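Long-range contact in endoribonuclease L-PSP/chorismate mutase-like domain-containing protein (Shewanella oneidensis, PDB 2OTM), which is of unverified function but belongs to the YjgF/chorismate mutase-like family and has been proposed to act as an endoribonuclease: residues B[39-52]-B[67-80]. Numbering follows the deposited sequence.
Sequences TSGQFPYLQGKLLY and AACRLATLNAIAQL
Asn75 ND2 donates to Tyr45 O, tying helix 62-84 to the small hairpin 45-50 of this YjgF-like alpha/beta fold, where the chain leaves strand 36-39, passes along the helix and turns back. Two nearly straight hydrogen bonds use this ND2. The one to Tyr45 O, at 3.0 Å (N-H...O 166°), lies in the carbonyl plane and on a lone pair; the other returns to Leu71 O, from the face of that carbonyl opposite Asn75 N. Both acceptors lie close to the amide plane, which should hold the group against rotation. A leucine here would probably leave Tyr45 O without its helix donor and remove the second donor to Leu71 O. Near strand 36-39, Gln42 OE1 and Asn75 O, both acceptors, are bridged by a water, while Gln42 NE2 makes a weak bond to Gln79 OE1, the two side chains crossing at about a right angle.

In the apolar packing, Gln42 lays CG on Ala76 CB at 3.6 Å. Leu71 CD2 meets Leu51 CD2 at 3.7 Å, chi1 -174° having swung CG away from the backbone N toward Pro44 and Tyr45. Just past the hairpin, Ala68 CB makes a CH-pi contact over one face of Tyr52, 3.7 Å from the ring centroid and 17° off its normal.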
loop_
_atom_site.group_PDB
_atom_site.type_symbol
_atom_site.label_atom_id
_atom_site.label_comp_id
_atom_site.label_asym_id
_atom_site.label_seq_id
_atom_site.Cartn_x
_atom_site.Cartn_y
_atom_site.Cartn_z
ATOM N N THR B 39 -3.446 -8.609 7.781
ATOM C CA THR B 39 -4.897 -8.652 7.614
ATOM C C THR B 39 -5.312 -8.094 6.241
ATOM O O THR B 39 -4.559 -7.378 5.581
ATOM C CB THR B 39 -5.614 -7.870 8.724
ATOM O OG1 THR B 39 -5.447 -6.451 8.514
ATOM C CG2 THR B 39 -5.068 -8.275 10.071
ATOM N N SER B 40 -6.530 -8.438 5.828
ATOM C CA SER B 40 -7.243 -7.709 4.799
ATOM C C SER B 40 -7.908 -6.521 5.508
ATOM O O SER B 40 -7.626 -6.246 6.669
ATOM C CB SER B 40 -8.253 -8.605 4.105
ATOM O OG SER B 40 -7.580 -9.609 3.361
ATOM N N GLY B 41 -8.731 -5.771 4.795
ATOM C CA GLY B 41 -9.243 -4.506 5.333
ATOM C C GLY B 41 -10.236 -4.699 6.452
ATOM O O GLY B 41 -11.140 -5.527 6.350
ATOM N N GLN B 42 -10.087 -3.895 7.506
ATOM C CA GLN B 42 -10.906 -3.982 8.706
ATOM C C GLN B 42 -11.677 -2.683 8.900
ATOM O O GLN B 42 -11.130 -1.622 8.734
ATOM C CB GLN B 42 -10.030 -4.220 9.931
ATOM C CG GLN B 42 -9.165 -5.436 9.806
ATOM C CD GLN B 42 -9.941 -6.724 9.947
ATOM O OE1 GLN B 42 -10.812 -6.845 10.795
ATOM N NE2 GLN B 42 -9.614 -7.705 9.106
ATOM N N PHE B 43 -12.966 -2.820 9.198
ATOM C CA PHE B 43 -13.915 -1.710 9.215
ATOM C C PHE B 43 -14.330 -1.370 10.640
ATOM O O PHE B 43 -14.237 -2.222 11.555
ATOM C CB PHE B 43 -15.179 -2.154 8.490
ATOM C CG PHE B 43 -14.989 -2.407 7.028
ATOM C CD1 PHE B 43 -14.578 -3.662 6.566
ATOM C CD2 PHE B 43 -15.242 -1.410 6.102
ATOM C CE1 PHE B 43 -14.403 -3.892 5.206
ATOM C CE2 PHE B 43 -15.060 -1.638 4.744
ATOM C CZ PHE B 43 -14.637 -2.878 4.295
ATOM N N PRO B 44 -14.871 -0.169 10.840
ATOM C CA PRO B 44 -15.371 0.223 12.142
ATOM C C PRO B 44 -16.792 -0.290 12.439
ATOM O O PRO B 44 -17.785 0.456 12.384
ATOM C CB PRO B 44 -15.297 1.755 12.100
ATOM C CG PRO B 44 -15.526 2.097 10.712
ATOM C CD PRO B 44 -14.990 0.931 9.863
ATOM N N TYR B 45 -16.849 -1.576 12.737
ATOM C CA TYR B 45 -18.054 -2.281 13.082
ATOM C C TYR B 45 -18.235 -2.332 14.567
ATOM O O TYR B 45 -17.293 -2.571 15.306
ATOM C CB TYR B 45 -17.979 -3.744 12.651
ATOM C CG TYR B 45 -18.220 -3.999 11.189
ATOM C CD1 TYR B 45 -19.465 -3.768 10.626
ATOM C CD2 TYR B 45 -17.231 -4.559 10.385
ATOM C CE1 TYR B 45 -19.706 -4.013 9.293
ATOM C CE2 TYR B 45 -17.468 -4.807 9.037
ATOM C CZ TYR B 45 -18.713 -4.526 8.505
ATOM O OH TYR B 45 -18.971 -4.794 7.196
ATOM N N LEU B 46 -19.477 -2.167 15.002
ATOM C CA LEU B 46 -19.820 -2.366 16.384
ATOM C C LEU B 46 -21.149 -3.115 16.390
ATOM O O LEU B 46 -22.109 -2.663 15.776
ATOM C CB LEU B 46 -19.958 -1.016 17.066
ATOM C CG LEU B 46 -20.460 -1.012 18.519
ATOM C CD1 LEU B 46 -19.409 -1.563 19.480
ATOM C CD2 LEU B 46 -20.897 0.406 18.911
ATOM N N GLN B 47 -21.176 -4.268 17.042
ATOM C CA GLN B 47 -22.367 -5.112 17.065
ATOM C C GLN B 47 -22.896 -5.377 15.656
ATOM O O GLN B 47 -24.095 -5.288 15.409
ATOM C CB GLN B 47 -23.452 -4.430 17.899
ATOM C CG GLN B 47 -23.063 -4.178 19.344
ATOM C CD GLN B 47 -22.965 -5.464 20.140
ATOM O OE1 GLN B 47 -23.516 -6.505 19.744
ATOM N NE2 GLN B 47 -22.262 -5.407 21.269
ATOM N N GLY B 48 -21.991 -5.664 14.732
ATOM C CA GLY B 48 -22.359 -5.982 13.364
ATOM C C GLY B 48 -22.823 -4.812 12.522
ATOM O O GLY B 48 -23.202 -5.010 11.369
ATOM N N LYS B 49 -22.797 -3.596 13.079
ATOM C CA LYS B 49 -23.210 -2.402 12.333
ATOM C C LYS B 49 -21.997 -1.554 11.950
ATOM O O LYS B 49 -21.167 -1.273 12.785
ATOM C CB LYS B 49 -24.155 -1.559 13.180
ATOM C CG LYS B 49 -25.539 -2.199 13.374
ATOM N N LEU B 50 -21.929 -1.130 10.696
ATOM C CA LEU B 50 -20.864 -0.247 10.236
ATOM C C LEU B 50 -21.200 1.130 10.754
ATOM O O LEU B 50 -22.158 1.754 10.317
ATOM C CB LEU B 50 -20.758 -0.256 8.715
ATOM C CG LEU B 50 -19.615 0.580 8.160
ATOM C CD1 LEU B 50 -18.313 0.098 8.753
ATOM C CD2 LEU B 50 -19.610 0.528 6.621
ATOM N N LEU B 51 -20.433 1.591 11.725
ATOM C CA LEU B 51 -20.845 2.733 12.520
ATOM C C LEU B 51 -20.583 4.075 11.858
ATOM O O LEU B 51 -21.268 5.043 12.164
ATOM C CB LEU B 51 -20.200 2.660 13.884
ATOM C CG LEU B 51 -21.034 2.950 15.112
ATOM C CD1 LEU B 51 -22.240 1.992 15.179
ATOM C CD2 LEU B 51 -20.138 2.784 16.333
ATOM N N TYR B 52 -19.618 4.117 10.952
ATOM C CA TYR B 52 -19.201 5.356 10.285
ATOM C C TYR B 52 -19.212 5.193 8.779
ATOM O O TYR B 52 -18.417 4.441 8.212
ATOM C CB TYR B 52 -17.810 5.734 10.725
ATOM C CG TYR B 52 -17.688 5.928 12.211
ATOM C CD1 TYR B 52 -17.920 7.159 12.773
ATOM C CD2 TYR B 52 -17.358 4.888 13.041
ATOM C CE1 TYR B 52 -17.799 7.359 14.138
ATOM C CE2 TYR B 52 -17.253 5.068 14.427
ATOM C CZ TYR B 52 -17.461 6.307 14.954
ATOM O OH TYR B 52 -17.360 6.511 16.313
ATOM N N ALA B 67 -12.189 8.208 16.548
ATOM C CA ALA B 67 -13.014 7.131 17.141
ATOM C C ALA B 67 -13.238 6.018 16.119
ATOM O O ALA B 67 -13.190 4.807 16.463
ATOM C CB ALA B 67 -14.329 7.716 17.623
ATOM N N ALA B 68 -13.436 6.408 14.847
ATOM C CA ALA B 68 -13.648 5.422 13.800
ATOM C C ALA B 68 -12.420 4.561 13.560
ATOM O O ALA B 68 -12.517 3.351 13.438
ATOM C CB ALA B 68 -14.041 6.104 12.510
ATOM N N CYS B 69 -11.253 5.182 13.510
ATOM C CA CYS B 69 -10.020 4.421 13.294
ATOM C C CYS B 69 -9.679 3.550 14.476
ATOM O O CYS B 69 -9.091 2.459 14.317
ATOM C CB CYS B 69 -8.878 5.349 12.985
ATOM S SG CYS B 69 -9.065 6.182 11.371
ATOM N N ARG B 70 -10.037 4.025 15.661
ATOM C CA ARG B 70 -9.893 3.218 16.879
ATOM C C ARG B 70 -10.777 1.967 16.782
ATOM O O ARG B 70 -10.325 0.854 17.083
ATOM C CB ARG B 70 -10.227 4.070 18.109
ATOM C CG ARG B 70 -10.085 3.380 19.459
ATOM C CD ARG B 70 -10.412 4.360 20.604
ATOM N NE ARG B 70 -10.477 3.698 21.927
ATOM C CZ ARG B 70 -9.445 3.529 22.764
ATOM N NH1 ARG B 70 -8.231 3.946 22.463
ATOM N NH2 ARG B 70 -9.631 2.925 23.924
ATOM N N LEU B 71 -12.032 2.127 16.373
ATOM C CA LEU B 71 -12.953 1.001 16.285
ATOM C C LEU B 71 -12.532 0.012 15.186
ATOM O O LEU B 71 -12.594 -1.206 15.384
ATOM C CB LEU B 71 -14.382 1.486 16.061
ATOM C CG LEU B 71 -15.504 0.468 16.077
ATOM C CD1 LEU B 71 -15.496 -0.427 17.338
ATOM C CD2 LEU B 71 -16.841 1.200 15.854
ATOM N N ALA B 72 -12.122 0.519 14.027
ATOM C CA ALA B 72 -11.586 -0.361 12.962
ATOM C C ALA B 72 -10.375 -1.157 13.441
ATOM O O ALA B 72 -10.195 -2.341 13.098
ATOM C CB ALA B 72 -11.223 0.492 11.718
ATOM N N THR B 73 -9.543 -0.512 14.257
ATOM C CA THR B 73 -8.336 -1.163 14.785
ATOM C C THR B 73 -8.727 -2.210 15.839
ATOM O O THR B 73 -8.128 -3.273 15.915
ATOM C CB THR B 73 -7.352 -0.145 15.341
ATOM O OG1 THR B 73 -6.972 0.768 14.284
ATOM C CG2 THR B 73 -6.119 -0.850 15.870
ATOM N N LEU B 74 -9.751 -1.928 16.630
ATOM C CA LEU B 74 -10.258 -2.944 17.552
ATOM C C LEU B 74 -10.726 -4.162 16.786
ATOM O O LEU B 74 -10.477 -5.291 17.211
ATOM C CB LEU B 74 -11.410 -2.376 18.393
ATOM C CG LEU B 74 -11.892 -3.219 19.561
ATOM C CD1 LEU B 74 -10.759 -3.389 20.609
ATOM C CD2 LEU B 74 -13.134 -2.581 20.166
ATOM N N ASN B 75 -11.413 -3.940 15.662
ATOM C CA ASN B 75 -11.789 -5.031 14.751
ATOM C C ASN B 75 -10.571 -5.773 14.216
ATOM O O ASN B 75 -10.536 -6.995 14.228
ATOM C CB ASN B 75 -12.652 -4.512 13.579
ATOM C CG ASN B 75 -14.125 -4.411 13.937
ATOM O OD1 ASN B 75 -14.893 -5.351 13.674
ATOM N ND2 ASN B 75 -14.520 -3.306 14.579
ATOM N N ALA B 76 -9.553 -5.033 13.784
ATOM C CA ALA B 76 -8.300 -5.634 13.322
ATOM C C ALA B 76 -7.621 -6.490 14.399
ATOM O O ALA B 76 -7.050 -7.531 14.097
ATOM C CB ALA B 76 -7.332 -4.536 12.810
ATOM N N ILE B 77 -7.658 -6.031 15.641
ATOM C CA ILE B 77 -7.083 -6.803 16.778
ATOM C C ILE B 77 -7.882 -8.080 16.999
ATOM O O ILE B 77 -7.318 -9.140 17.265
ATOM C CB ILE B 77 -7.027 -5.939 18.053
ATOM C CG1 ILE B 77 -6.031 -4.780 17.832
ATOM C CG2 ILE B 77 -6.604 -6.772 19.273
ATOM C CD1 ILE B 77 -6.036 -3.667 18.929
ATOM N N ALA B 78 -9.205 -8.003 16.846
ATOM C CA ALA B 78 -10.037 -9.198 16.908
ATOM C C ALA B 78 -9.593 -10.200 15.835
ATOM O O ALA B 78 -9.516 -11.414 16.082
ATOM C CB ALA B 78 -11.539 -8.843 16.795
ATOM N N GLN B 79 -9.257 -9.699 14.658
ATOM C CA GLN B 79 -8.830 -10.561 13.569
ATOM C C GLN B 79 -7.512 -11.245 13.931
ATOM O O GLN B 79 -7.331 -12.432 13.683
ATOM C CB GLN B 79 -8.642 -9.716 12.302
ATOM C CG GLN B 79 -8.267 -10.518 11.063
ATOM C CD GLN B 79 -9.386 -11.415 10.667
ATOM O OE1 GLN B 79 -10.370 -10.950 10.105
ATOM N NE2 GLN B 79 -9.268 -12.705 10.991
ATOM N N LEU B 80 -6.604 -10.485 14.531
ATOM C CA LEU B 80 -5.294 -11.012 14.918
ATOM C C LEU B 80 -5.471 -12.069 15.999
ATOM O O LEU B 80 -4.794 -13.100 15.972
ATOM C CB LEU B 80 -4.375 -9.898 15.424
ATOM C CG LEU B 80 -3.941 -8.841 14.403
ATOM C CD1 LEU B 80 -3.088 -7.809 15.098
ATOM C CD2 LEU B 80 -3.209 -9.477 13.213
HETATM O O HOH W 1 -12.183 -8.355 12.453
HETATM O O HOH W 2 -12.339 -9.849 8.734
#